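GDP-6-deoxy-D-mannose reductase (Pseudomonas aeruginosa, PDB 6X3B) probably reduces GDP-4-dehydro-6-deoxy-D-mannose to GDP-rhamnose with NADPH, which it binds, on the route to the bacterial O-antigen. Local coordinates at residues A231-R234 with L235-H238; A40-A44 with A45-W49; L137-H140 with E141-P145; D64-G67 with D68-P71; P302-I306 with K307-R311. All coordinates share one frame; numbering follows the deposited sequence.

Contact 1: A231-R234 with L235-H238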
loop_
_atom_site.group_PDB
_atom_site.type_symbol
_atom_site.label_atom_id
_atom_site.label_comp_id
_atom_site.label_asym_id
_atom_site.label_seq_id
_atom_site.Cartn_x
_atom_site.Cartn_y
_atom_site.Cartn_z
ATOM N N ALA A 231 -14.349 -14.231 13.993
ATOM C CA ALA A 231 -14.400 -13.734 12.625
ATOM C C ALA A 231 -13.231 -14.251 11.805
ATOM O O ALA A 231 -13.411 -14.601 10.641
ATOM C CB ALA A 231 -14.426 -12.199 12.630
ATOM N N TYR A 232 -12.010 -14.297 12.384
ATOM C CA TYR A 232 -10.855 -14.773 11.611
ATOM C C TYR A 232 -11.007 -16.240 11.239
ATOM O O TYR A 232 -10.680 -16.650 10.113
ATOM C CB TYR A 232 -9.538 -14.594 12.390
ATOM C CG TYR A 232 -9.151 -13.165 12.704
ATOM C CD1 TYR A 232 -9.809 -12.085 12.111
ATOM C CD2 TYR A 232 -8.130 -12.904 13.613
ATOM C CE1 TYR A 232 -9.461 -10.766 12.431
ATOM C CE2 TYR A 232 -7.757 -11.605 13.939
ATOM C CZ TYR A 232 -8.421 -10.534 13.347
ATOM O OH TYR A 232 -8.073 -9.231 13.652
ATOM N N LEU A 233 -11.475 -17.058 12.182
ATOM C CA LEU A 233 -11.641 -18.485 11.890
ATOM C C LEU A 233 -12.746 -18.720 10.861
ATOM O O LEU A 233 -12.642 -19.631 10.022
ATOM C CB LEU A 233 -11.935 -19.244 13.185
ATOM C CG LEU A 233 -10.784 -19.246 14.211
ATOM C CD1 LEU A 233 -11.212 -19.986 15.482
ATOM C CD2 LEU A 233 -9.500 -19.865 13.626
ATOM N N ARG A 234 -13.824 -17.935 10.922
ATOM C CA ARG A 234 -14.883 -18.082 9.914
ATOM C C ARG A 234 -14.427 -17.589 8.545
ATOM O O ARG A 234 -14.863 -18.118 7.509
ATOM C CB ARG A 234 -16.137 -17.339 10.360
ATOM C CG ARG A 234 -16.731 -17.911 11.643
ATOM C CD ARG A 234 -18.159 -17.484 11.828
ATOM N NE ARG A 234 -19.033 -18.289 10.999
ATOM C CZ ARG A 234 -19.564 -19.444 11.379
ATOM N NH1 ARG A 234 -19.306 -19.923 12.588
ATOM N NH2 ARG A 234 -20.341 -20.122 10.543
ATOM N N LEU A 235 -13.520 -16.610 8.522
ATOM C CA LEU A 235 -12.918 -16.208 7.259
ATOM C C LEU A 235 -12.087 -17.340 6.667
ATOM O O LEU A 235 -12.162 -17.607 5.456
ATOM C CB LEU A 235 -12.075 -14.947 7.461
ATOM C CG LEU A 235 -12.889 -13.657 7.498
ATOM C CD1 LEU A 235 -12.000 -12.464 7.893
ATOM C CD2 LEU A 235 -13.552 -13.431 6.150
ATOM N N LEU A 236 -11.268 -18.007 7.500
ATOM C CA LEU A 236 -10.523 -19.172 7.022
ATOM C C LEU A 236 -11.467 -20.211 6.434
ATOM O O LEU A 236 -11.146 -20.847 5.425
ATOM C CB LEU A 236 -9.730 -19.816 8.158
ATOM C CG LEU A 236 -8.608 -18.998 8.805
ATOM C CD1 LEU A 236 -7.911 -19.866 9.857
ATOM C CD2 LEU A 236 -7.597 -18.557 7.753
ATOM N N SER A 237 -12.623 -20.409 7.070
ATOM C CA SER A 237 -13.550 -21.431 6.586
ATOM C C SER A 237 -14.319 -20.985 5.349
ATOM O O SER A 237 -14.636 -21.820 4.498
ATOM C CB SER A 237 -14.555 -21.814 7.671
ATOM O OG SER A 237 -13.923 -22.498 8.731
ATOM N N HIS A 238 -14.641 -19.695 5.229
ATOM C CA HIS A 238 -15.664 -19.271 4.274
ATOM C C HIS A 238 -15.288 -18.075 3.406
ATOM O O HIS A 238 -16.023 -17.787 2.452
ATOM C CB HIS A 238 -16.982 -18.936 5.002
ATOM C CG HIS A 238 -17.485 -20.030 5.900
ATOM N ND1 HIS A 238 -17.819 -21.290 5.434
ATOM C CD2 HIS A 238 -17.751 -20.039 7.229
ATOM C CE1 HIS A 238 -18.241 -22.032 6.445
ATOM N NE2 HIS A 238 -18.215 -21.296 7.544
#

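Contact 2: A40-A44 with A45-W49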
loop_
_atom_site.group_PDB
_atom_site.type_symbol
_atom_site.label_atom_id
_atom_site.label_comp_id
_atom_site.label_asym_id
_atom_site.label_seq_id
_atom_site.Cartn_x
_atom_site.Cartn_y
_atom_site.Cartn_z
ATOM N N ALA A 40 -5.803 -19.833 23.396
ATOM C CA ALA A 40 -6.760 -20.303 24.397
ATOM C C ALA A 40 -8.076 -20.706 23.742
ATOM O O ALA A 40 -8.644 -21.753 24.067
ATOM C CB ALA A 40 -6.990 -19.217 25.451
ATOM N N TYR A 41 -8.557 -19.889 22.804
ATOM C CA TYR A 41 -9.772 -20.198 22.059
ATOM C C TYR A 41 -9.675 -21.565 21.408
ATOM O O TYR A 41 -10.567 -22.405 21.570
ATOM C CB TYR A 41 -10.010 -19.106 21.006
ATOM C CG TYR A 41 -11.356 -19.139 20.283
ATOM C CD1 TYR A 41 -11.721 -20.211 19.470
ATOM C CD2 TYR A 41 -12.236 -18.061 20.373
ATOM C CE1 TYR A 41 -12.949 -20.229 18.794
ATOM C CE2 TYR A 41 -13.461 -18.063 19.702
ATOM C CZ TYR A 41 -13.810 -19.147 18.916
ATOM O OH TYR A 41 -15.022 -19.131 18.260
ATOM N N LEU A 42 -8.586 -21.811 20.671
ATOM C CA LEU A 42 -8.430 -23.075 19.965
ATOM C C LEU A 42 -8.288 -24.255 20.914
ATOM O O LEU A 42 -8.573 -25.390 20.518
ATOM C CB LEU A 42 -7.223 -23.013 19.026
ATOM C CG LEU A 42 -7.462 -22.091 17.816
ATOM C CD1 LEU A 42 -6.201 -21.909 17.004
ATOM C CD2 LEU A 42 -8.575 -22.668 16.981
ATOM N N ALA A 43 -7.851 -24.021 22.150
ATOM C CA ALA A 43 -7.729 -25.123 23.095
ATOM C C ALA A 43 -9.075 -25.508 23.691
ATOM O O ALA A 43 -9.265 -26.662 24.080
ATOM C CB ALA A 43 -6.748 -24.758 24.212
ATOM N N ALA A 44 -10.009 -24.562 23.771
ATOM C CA ALA A 44 -11.277 -24.779 24.453
ATOM C C ALA A 44 -12.437 -25.087 23.514
ATOM O O ALA A 44 -13.422 -25.685 23.958
ATOM C CB ALA A 44 -11.645 -23.546 25.282
ATOM N N ALA A 45 -12.353 -24.697 22.247
ATOM C CA ALA A 45 -13.511 -24.705 21.363
ATOM C C ALA A 45 -13.451 -25.868 20.382
ATOM O O ALA A 45 -12.405 -26.490 20.174
ATOM C CB ALA A 45 -13.623 -23.386 20.592
ATOM N N HIS A 46 -14.609 -26.165 19.788
ATOM C CA HIS A 46 -14.734 -27.208 18.776
ATOM C C HIS A 46 -14.558 -26.556 17.412
ATOM O O HIS A 46 -15.379 -25.730 16.998
ATOM C CB HIS A 46 -16.077 -27.923 18.893
ATOM C CG HIS A 46 -16.112 -28.939 19.994
ATOM N ND1 HIS A 46 -16.739 -28.710 21.201
ATOM C CD2 HIS A 46 -15.563 -30.175 20.082
ATOM C CE1 HIS A 46 -16.590 -29.769 21.978
ATOM N NE2 HIS A 46 -15.879 -30.672 21.323
ATOM N N THR A 47 -13.479 -26.915 16.722
ATOM C CA THR A 47 -13.074 -26.192 15.529
ATOM C C THR A 47 -12.401 -27.180 14.600
ATOM O O THR A 47 -11.866 -28.187 15.064
ATOM C CB THR A 47 -12.099 -25.053 15.870
ATOM O OG1 THR A 47 -11.767 -24.344 14.688
ATOM C CG2 THR A 47 -10.816 -25.626 16.427
ATOM N N PRO A 48 -12.401 -26.927 13.291
ATOM C CA PRO A 48 -11.603 -27.776 12.400
ATOM C C PRO A 48 -10.125 -27.425 12.398
ATOM O O PRO A 48 -9.338 -28.147 11.770
ATOM C CB PRO A 48 -12.236 -27.525 11.021
ATOM C CG PRO A 48 -12.823 -26.176 11.130
ATOM C CD PRO A 48 -13.292 -26.019 12.546
ATOM N N TRP A 49 -9.720 -26.359 13.089
ATOM C CA TRP A 49 -8.345 -25.876 13.030
ATOM C C TRP A 49 -7.529 -26.497 14.153
ATOM O O TRP A 49 -7.869 -26.351 15.328
ATOM C CB TRP A 49 -8.322 -24.349 13.100
ATOM C CG TRP A 49 -9.287 -23.779 12.122
ATOM C CD1 TRP A 49 -10.494 -23.192 12.397
ATOM C CD2 TRP A 49 -9.167 -23.799 10.696
ATOM N NE1 TRP A 49 -11.117 -22.828 11.229
ATOM C CE2 TRP A 49 -10.326 -23.186 10.171
ATOM C CE3 TRP A 49 -8.186 -24.258 9.812
ATOM C CZ2 TRP A 49 -10.536 -23.037 8.810
ATOM C CZ3 TRP A 49 -8.389 -24.098 8.458
ATOM C CH2 TRP A 49 -9.555 -23.494 7.966
#

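Contact 3: L137-H140 with E141-P145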
loop_
_atom_site.group_PDB
_atom_site.type_symbol
_atom_site.label_atom_id
_atom_site.label_comp_id
_atom_site.label_asym_id
_atom_site.label_seq_id
_atom_site.Cartn_x
_atom_site.Cartn_y
_atom_site.Cartn_z
ATOM N N LEU A 137 -20.118 7.138 6.754
ATOM C CA LEU A 137 -20.346 6.047 7.689
ATOM C C LEU A 137 -21.627 5.304 7.314
ATOM O O LEU A 137 -22.581 5.911 6.819
ATOM C CB LEU A 137 -20.452 6.580 9.116
ATOM C CG LEU A 137 -19.229 7.311 9.681
ATOM C CD1 LEU A 137 -19.456 7.607 11.143
ATOM C CD2 LEU A 137 -17.947 6.504 9.501
ATOM N N PRO A 138 -21.677 3.975 7.530
ATOM C CA PRO A 138 -20.607 3.136 8.085
ATOM C C PRO A 138 -19.543 2.795 7.052
ATOM O O PRO A 138 -19.860 2.620 5.871
ATOM C CB PRO A 138 -21.351 1.875 8.532
ATOM C CG PRO A 138 -22.492 1.759 7.544
ATOM C CD PRO A 138 -22.883 3.192 7.200
ATOM N N ILE A 139 -18.293 2.681 7.507
ATOM C CA ILE A 139 -17.173 2.439 6.601
ATOM C C ILE A 139 -17.319 1.082 5.932
ATOM O O ILE A 139 -17.507 0.065 6.601
ATOM C CB ILE A 139 -15.846 2.517 7.371
ATOM C CG1 ILE A 139 -15.644 3.918 7.948
ATOM C CG2 ILE A 139 -14.685 2.059 6.478
ATOM C CD1 ILE A 139 -14.418 4.031 8.787
ATOM N N HIS A 140 -17.213 1.059 4.609
ATOM C CA HIS A 140 -17.295 -0.177 3.849
ATOM C C HIS A 140 -16.005 -0.366 3.060
ATOM O O HIS A 140 -15.220 0.572 2.868
ATOM C CB HIS A 140 -18.506 -0.169 2.917
ATOM C CG HIS A 140 -18.506 0.981 1.965
ATOM N ND1 HIS A 140 -18.089 0.861 0.657
ATOM C CD2 HIS A 140 -18.831 2.285 2.139
ATOM C CE1 HIS A 140 -18.175 2.040 0.062
ATOM N NE2 HIS A 140 -18.619 2.920 0.941
ATOM N N GLU A 141 -15.795 -1.597 2.585
ATOM C CA GLU A 141 -14.511 -1.968 2.000
ATOM C C GLU A 141 -14.239 -1.297 0.654
ATOM O O GLU A 141 -13.115 -1.392 0.151
ATOM C CB GLU A 141 -14.437 -3.488 1.843
ATOM C CG GLU A 141 -14.374 -4.247 3.175
ATOM C CD GLU A 141 -15.739 -4.512 3.786
ATOM O OE1 GLU A 141 -16.738 -3.871 3.383
ATOM O OE2 GLU A 141 -15.808 -5.365 4.703
ATOM N N GLU A 142 -15.218 -0.632 0.058
ATOM C CA GLU A 142 -14.997 0.045 -1.214
ATOM C C GLU A 142 -14.560 1.490 -1.021
ATOM O O GLU A 142 -14.334 2.206 -2.005
ATOM C CB GLU A 142 -16.268 -0.016 -2.074
ATOM C CG GLU A 142 -16.569 -1.407 -2.583
ATOM C CD GLU A 142 -15.409 -1.986 -3.368
ATOM O OE1 GLU A 142 -14.864 -1.265 -4.230
ATOM O OE2 GLU A 142 -15.032 -3.157 -3.117
ATOM N N LEU A 143 -14.443 1.931 0.219
ATOM C CA LEU A 143 -13.964 3.273 0.497
ATOM C C LEU A 143 -12.447 3.284 0.357
ATOM O O LEU A 143 -11.760 2.412 0.895
ATOM C CB LEU A 143 -14.411 3.701 1.891
ATOM C CG LEU A 143 -14.080 5.110 2.371
ATOM C CD1 LEU A 143 -14.875 6.154 1.575
ATOM C CD2 LEU A 143 -14.378 5.222 3.857
ATOM N N ILE A 144 -11.929 4.235 -0.410
ATOM C CA ILE A 144 -10.478 4.294 -0.603
ATOM C C ILE A 144 -9.818 4.681 0.716
ATOM O O ILE A 144 -10.215 5.683 1.334
ATOM C CB ILE A 144 -10.123 5.284 -1.711
ATOM C CG1 ILE A 144 -10.533 4.701 -3.070
ATOM C CG2 ILE A 144 -8.623 5.605 -1.668
ATOM C CD1 ILE A 144 -10.323 5.638 -4.226
ATOM N N PRO A 145 -8.836 3.922 1.190
ATOM C CA PRO A 145 -8.188 4.247 2.467
ATOM C C PRO A 145 -7.148 5.353 2.323
ATOM O O PRO A 145 -6.521 5.522 1.269
ATOM C CB PRO A 145 -7.534 2.917 2.862
ATOM C CG PRO A 145 -7.193 2.290 1.553
ATOM C CD PRO A 145 -8.297 2.686 0.588
#

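Contact 4: D64-G67 with D68-P71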
loop_
_atom_site.group_PDB
_atom_site.type_symbol
_atom_site.label_atom_id
_atom_site.label_comp_id
_atom_site.label_asym_id
_atom_site.label_seq_id
_atom_site.Cartn_x
_atom_site.Cartn_y
_atom_site.Cartn_z
ATOM N N ASP A 64 16.683 -16.745 7.807
ATOM C CA ASP A 64 17.223 -18.034 8.258
ATOM C C ASP A 64 16.491 -18.590 9.470
ATOM O O ASP A 64 16.530 -19.804 9.692
ATOM C CB ASP A 64 18.710 -17.931 8.602
ATOM C CG ASP A 64 19.546 -17.516 7.423
ATOM O OD1 ASP A 64 19.097 -17.733 6.274
ATOM O OD2 ASP A 64 20.641 -16.959 7.650
ATOM N N SER A 65 15.848 -17.741 10.273
ATOM C CA SER A 65 15.107 -18.237 11.429
ATOM C C SER A 65 13.747 -18.821 11.052
ATOM O O SER A 65 13.081 -19.419 11.906
ATOM C CB SER A 65 14.933 -17.117 12.462
ATOM O OG SER A 65 13.872 -16.230 12.126
ATOM N N LEU A 66 13.313 -18.662 9.803
ATOM C CA LEU A 66 11.993 -19.134 9.395
ATOM C C LEU A 66 12.027 -20.505 8.740
ATOM O O LEU A 66 10.989 -21.169 8.683
ATOM C CB LEU A 66 11.339 -18.126 8.434
ATOM C CG LEU A 66 11.372 -16.690 8.956
ATOM C CD1 LEU A 66 10.819 -15.704 7.921
ATOM C CD2 LEU A 66 10.581 -16.570 10.244
ATOM N N GLY A 67 13.193 -20.943 8.276
ATOM C CA GLY A 67 13.321 -22.136 7.461
ATOM C C GLY A 67 12.580 -23.372 7.923
ATOM O O GLY A 67 11.777 -23.921 7.158
ATOM N N ASP A 68 12.823 -23.816 9.162
ATOM C CA ASP A 68 12.307 -25.089 9.660
ATOM C C ASP A 68 11.120 -24.924 10.607
ATOM O O ASP A 68 10.925 -25.756 11.503
ATOM C CB ASP A 68 13.419 -25.870 10.362
ATOM C CG ASP A 68 14.564 -26.230 9.434
ATOM O OD1 ASP A 68 14.474 -27.278 8.750
ATOM O OD2 ASP A 68 15.565 -25.477 9.403
ATOM N N LEU A 69 10.297 -23.888 10.414
ATOM C CA LEU A 69 9.180 -23.663 11.323
ATOM C C LEU A 69 8.020 -24.638 11.118
ATOM O O LEU A 69 7.139 -24.712 11.979
ATOM C CB LEU A 69 8.656 -22.231 11.166
ATOM C CG LEU A 69 9.515 -21.166 11.844
ATOM C CD1 LEU A 69 9.056 -19.784 11.443
ATOM C CD2 LEU A 69 9.484 -21.318 13.376
ATOM N N TRP A 70 7.973 -25.356 10.001
ATOM C CA TRP A 70 6.797 -26.151 9.635
ATOM C C TRP A 70 7.203 -27.591 9.330
ATOM O O TRP A 70 7.171 -28.030 8.174
ATOM C CB TRP A 70 6.055 -25.519 8.451
ATOM C CG TRP A 70 5.797 -24.050 8.691
ATOM C CD1 TRP A 70 4.925 -23.507 9.582
ATOM C CD2 TRP A 70 6.488 -22.955 8.083
ATOM N NE1 TRP A 70 5.006 -22.120 9.546
ATOM C CE2 TRP A 70 5.958 -21.764 8.631
ATOM C CE3 TRP A 70 7.475 -22.866 7.098
ATOM C CZ2 TRP A 70 6.395 -20.495 8.231
ATOM C CZ3 TRP A 70 7.922 -21.609 6.711
ATOM C CH2 TRP A 70 7.377 -20.442 7.271
ATOM N N PRO A 71 7.561 -28.368 10.360
ATOM C CA PRO A 71 7.730 -29.821 10.141
ATOM C C PRO A 71 6.500 -30.452 9.499
ATOM O O PRO A 71 6.623 -31.184 8.501
ATOM C CB PRO A 71 8.010 -30.361 11.556
ATOM C CG PRO A 71 7.614 -29.263 12.504
ATOM C CD PRO A 71 7.827 -27.976 11.755
HETATM O O HOH W 1 9.598 -25.692 7.593
#

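Contact 5: P302-I306 with K307-R311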
loop_
_atom_site.group_PDB
_atom_site.type_symbol
_atom_site.label_atom_id
_atom_site.label_comp_id
_atom_site.label_asym_id
_atom_site.label_seq_id
_atom_site.Cartn_x
_atom_site.Cartn_y
_atom_site.Cartn_z
ATOM N N PRO A 302 -21.439 -10.778 15.830
ATOM C CA PRO A 302 -20.859 -10.562 17.155
ATOM C C PRO A 302 -21.754 -11.264 18.186
ATOM O O PRO A 302 -22.952 -11.211 18.038
ATOM C CB PRO A 302 -20.933 -9.044 17.359
ATOM C CG PRO A 302 -21.099 -8.484 15.969
ATOM C CD PRO A 302 -21.868 -9.536 15.202
ATOM N N GLU A 303 -21.143 -11.899 19.189
ATOM C CA GLU A 303 -21.880 -12.614 20.220
ATOM C C GLU A 303 -21.651 -12.112 21.641
ATOM O O GLU A 303 -22.466 -12.426 22.518
ATOM C CB GLU A 303 -21.525 -14.110 20.189
ATOM C CG GLU A 303 -21.972 -14.837 18.924
ATOM C CD GLU A 303 -23.389 -15.330 19.013
ATOM O OE1 GLU A 303 -24.311 -14.544 18.700
ATOM O OE2 GLU A 303 -23.579 -16.498 19.413
ATOM N N ILE A 304 -20.570 -11.382 21.907
ATOM C CA ILE A 304 -20.222 -10.953 23.259
ATOM C C ILE A 304 -20.765 -9.549 23.478
ATOM O O ILE A 304 -20.521 -8.658 22.660
ATOM C CB ILE A 304 -18.700 -10.990 23.481
ATOM C CG1 ILE A 304 -18.145 -12.390 23.205
ATOM C CG2 ILE A 304 -18.368 -10.548 24.882
ATOM C CD1 ILE A 304 -18.660 -13.436 24.166
ATOM N N THR A 305 -21.501 -9.344 24.567
ATOM C CA THR A 305 -22.017 -8.005 24.832
ATOM C C THR A 305 -20.904 -7.111 25.369
ATOM O O THR A 305 -19.919 -7.578 25.961
ATOM C CB THR A 305 -23.167 -8.025 25.842
ATOM O OG1 THR A 305 -22.681 -8.495 27.109
ATOM C CG2 THR A 305 -24.327 -8.910 25.365
ATOM N N ILE A 306 -21.095 -5.801 25.208
ATOM C CA ILE A 306 -20.099 -4.859 25.707
ATOM C C ILE A 306 -19.950 -4.994 27.220
ATOM O O ILE A 306 -18.833 -4.994 27.749
ATOM C CB ILE A 306 -20.456 -3.420 25.272
ATOM C CG1 ILE A 306 -19.400 -2.430 25.763
ATOM C CG2 ILE A 306 -21.834 -3.017 25.768
ATOM C CD1 ILE A 306 -17.989 -2.868 25.488
ATOM N N LYS A 307 -21.060 -5.159 27.941
ATOM C CA LYS A 307 -20.959 -5.316 29.387
ATOM C C LYS A 307 -20.096 -6.517 29.740
ATOM O O LYS A 307 -19.206 -6.418 30.583
ATOM C CB LYS A 307 -22.345 -5.433 30.015
ATOM C CG LYS A 307 -22.348 -5.135 31.496
ATOM C CD LYS A 307 -23.751 -4.955 32.035
ATOM C CE LYS A 307 -24.301 -6.263 32.567
ATOM N NZ LYS A 307 -25.526 -6.038 33.396
ATOM N N GLN A 308 -20.316 -7.662 29.081
ATOM C CA GLN A 308 -19.455 -8.806 29.371
ATOM C C GLN A 308 -17.994 -8.494 29.053
ATOM O O GLN A 308 -17.091 -8.895 29.801
ATOM C CB GLN A 308 -19.912 -10.057 28.611
ATOM C CG GLN A 308 -18.962 -11.219 28.834
ATOM C CD GLN A 308 -19.526 -12.562 28.406
ATOM O OE1 GLN A 308 -20.658 -12.657 27.929
ATOM N NE2 GLN A 308 -18.734 -13.611 28.590
ATOM N N SER A 309 -17.737 -7.790 27.939
ATOM C CA SER A 309 -16.361 -7.459 27.577
ATOM C C SER A 309 -15.705 -6.592 28.636
ATOM O O SER A 309 -14.533 -6.785 28.969
ATOM C CB SER A 309 -16.314 -6.707 26.242
ATOM O OG SER A 309 -16.717 -7.537 25.180
ATOM N N LEU A 310 -16.430 -5.598 29.132
ATOM C CA LEU A 310 -15.865 -4.686 30.118
ATOM C C LEU A 310 -15.674 -5.375 31.469
ATOM O O LEU A 310 -14.683 -5.131 32.170
ATOM C CB LEU A 310 -16.773 -3.465 30.256
ATOM C CG LEU A 310 -16.864 -2.556 29.031
ATOM C CD1 LEU A 310 -17.874 -1.448 29.266
ATOM C CD2 LEU A 310 -15.493 -1.962 28.702
ATOM N N ARG A 311 -16.625 -6.220 31.866
ATOM C CA ARG A 311 -16.443 -6.965 33.107
ATOM C C ARG A 311 -15.211 -7.846 33.024
ATOM O O ARG A 311 -14.435 -7.944 33.985
ATOM C CB ARG A 311 -17.683 -7.810 33.404
ATOM C CG ARG A 311 -17.686 -8.401 34.817
ATOM C CD ARG A 311 -19.019 -9.043 35.138
ATOM N NE ARG A 311 -19.474 -9.863 34.024
ATOM C CZ ARG A 311 -20.587 -9.645 33.330
ATOM N NH1 ARG A 311 -21.385 -8.640 33.653
ATOM N NH2 ARG A 311 -20.905 -10.465 32.339
HETATM O O HOH W 2 -18.487 -6.941 22.970
#

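Contact 1: A231-R234 with L235-H238
Leu-235 opens the second half of this helical stretch by giving its backbone N-H to Ala-231 O, 2.9 Å away. Its side chain folds back over that same carbonyl, with Leu-235 CG 3.3 Å from Ala-231 O, because chi1 of -80° sets CG beside the backbone N; it also packs on Ala-176 of strand 172-182 and Leu-294 of helix 292-298. Leu-236 donates its N-H to Tyr-232 O, and Leu-236 CD1 meets CD2 of Leu-233 at 4.1 Å, the two leucines slanting across each other one turn apart. Helix 225-238 packs here against parallel strands of the sheet of a Rossmann-type nucleotide-binding fold: the side chains of Leu-236 and Tyr-232 both pack on strand 119-123, and the Tyr-232 side chain comes within about 5 Å of the bound NADPH. Ser-237 turns to Leu-233 O, which takes its backbone N-H at 3.1 Å and, weakly, its hydroxyl OG. His-238 N makes a weak bond to Arg-234 O, bent to 128° at the hydrogen. The His-238 ring runs alongside the Arg-234 side chain in the same direction, with guanidinium and ring planes 34° apart and His-238 NE2 3.9 Å from Arg-234 NH2, while Arg-234 NE is bonded to Thr-298 O.

Contact 2: A40-A44 with A45-W49
A single carbonyl, Tyr-41 O, takes two backbone N-H groups at the point where the helix gives out, one from Ala-44 inside the last turn and one from Ala-45 beyond it. The place is the C-terminal end of helix 33-44, in the beta-alpha-beta crossover of the Rossmann-type domain that joins the parallel strands 23-28 and 49-51. Ala-45 is the first residue to leave helical backbone angles, yet its N still reaches Tyr-41 O at 3.0 Å, nearly in line with the C=O bond although the angle at the hydrogen is only 134°. The methyl of Ala-45 also lies near the ring of Tyr-41, CB to CE1 3.7 Å. That ring is brought there by a chi1 of -170°, with CG opposite the backbone N, and it goes on to pack against Gln-226 and Leu-233 of helix 225-238.

The next residue of the helix serves the returning chain. Leu-42 sends CD2 to the methyl CG2 of Thr-47, 3.8 Å away, the two side chains slanting past each other. The same Leu-42 CD2 approaches the start of the next strand, lying 4.2 Å from Trp-49 CB, while the Trp-49 indole leads off toward Leu-236 and Ser-237. Leu-42 also packs on Leu-25 of strand 23-28, and within the connection itself the CG of Pro-48 sits over one face of the Trp-49 indole, offset toward its rim.

Contact 3: L137-H140 with E141-P145
His-140 leans over the two residues that follow it, and its side chain can be traced outward atom by atom. His-140 CB lies 4.1 Å from Glu-141 OE1. From there chi1 of 57° places CG between the backbone N and the carbonyl carbon, and the imidazole lies over the turn. His-140 ND1 then comes to 3.4 Å from Glu-142 CB, and His-140 CE1 touches the same methylene at 3.5 Å; the His-140 and Glu-142 side chains cross at roughly a right angle. At the far end of the ring, His-140 NE2 is 4.4 Å from Leu-143 CB, which sits over one face.

Both glutamate carboxylates are engaged beyond the turn: Glu-141 OE2 accepts from Asn-246 N, and Glu-142 OE2 forms a salt bridge with Arg-293. Underneath, Ile-139 CG2 meets Leu-143 CD2 at 4.1 Å, and both side chains also touch Val-132. Ile-144 packs on Glu-141 of the second subunit, so the loop reaches the dimer contact. Leu-143 N donates to His-140 O at 3.1 Å, from 45° out of the carbonyl plane, closing a type I beta turn in the connection from strand 119-123 to helix 150-169.

Contact 4: D64-G67 with D68-P71
Ser-65 meets the second half of this turn through its backbone, with its O 4.0 Å from Leu-69 CG. This carbonyl oxygen is buried with no polar partner in the model, whereas the Ser-65 hydroxyl turns back to Glu-62 O and Asp-59 N. Next comes a type I beta turn, from Leu-66 to Leu-69, within the connection between strands 49-51 and 76-79 of the Rossmann-type sheet. Leu-66 O accepts from Leu-69 N at 3.3 Å; the donor stands well above the carbonyl plane, 50° out of it.

The Leu-66 side chain closes the same turn on its apolar side. Leu-66 CD2 lies 3.8 Å from CD1 of Leu-69, whose chi1 of -77° lays CG beside its own backbone N and over the Leu-66 carbonyl. Tyr-58 touches both leucines, and Leu-66 also reaches Ala-110 of helix 93-114. The indole of Trp-70 also reaches this carbonyl, its CZ3 3.7 Å from Leu-66 O, and its edge-to-face partner is Phe-26. Gly-67 completes the stretch through a water, which donates to Gly-67 O at 2.8 Å and accepts from Trp-70 N at 2.9 Å.

Contact 5: P302-I306 with K307-R311
An N-cap starts helix 306-320, the last helix of the chain, and Thr-305 supplies it. With chi1 of 64°, Thr-305 OG1 sits between the backbone N and the carbonyl carbon and faces the first turn, where it accepts from Gln-308 N at 3.2 Å along a nearly straight line, 163° at the hydrogen. The Gln-308 side chain crosses that of Thr-305 at about a right angle, Gln-308 CB lying 3.5 Å from Thr-305 OG1. The capping residue is used a second time: Thr-305 O takes the N-H of Ser-309 at 3.0 Å, with the donor in the carbonyl plane.

Just ahead of the cap, Ile-304 lays its CG2 branch against the helix, 3.4 Å from Ser-309 OG. The Ile-304 carbonyl is joined to that hydroxyl by a water that donates to both, and Ser-309 OG is bonded besides to Asp-224 OD2 at the end of strand 219-224. Asp-227 in helix 225-238 accepts from the backbone N of Glu-303 and of Ile-304. The C-terminal helix thus joins the Rossmann-type domain, and Ile-306 and Leu-310 pack on helix 255-266.

Those two side chains also touch each other, one turn apart. Ile-306 CD1 comes to 3.7 Å from Leu-310 CG, and the branches slant across one another. Beneath them Leu-310 N gives its hydrogen to Ile-306 O, 2.8 Å away, with the donor nearly in line with the C=O bond.

Overall arrangement
Contacts 1 and 2 are the pair that meet directly: Trp-49 CZ2 lies 3.4 Å from Leu-236 CB, and Tyr-41 CE1 is 3.7 Å from Leu-233 CD1, so helix 225-238 is packed against the end of helix 33-44 and the loop after it. Both lie beside the sheet that carries the NADPH, which contact 1 approaches most closely, at about 5 Å from the Tyr-232 side chain, with contact 4 next at about 7 Å from that of Leu-66. The cofactor is about 13 Å from the side chains of Tyr-41 (contact 2), Ile-139 (contact 3) and Ser-309 (contact 5). Contacts 4 and 5 stand on opposite sides of the chain's centre, their centres 38 Å apart, and contact 3 touches the second subunit.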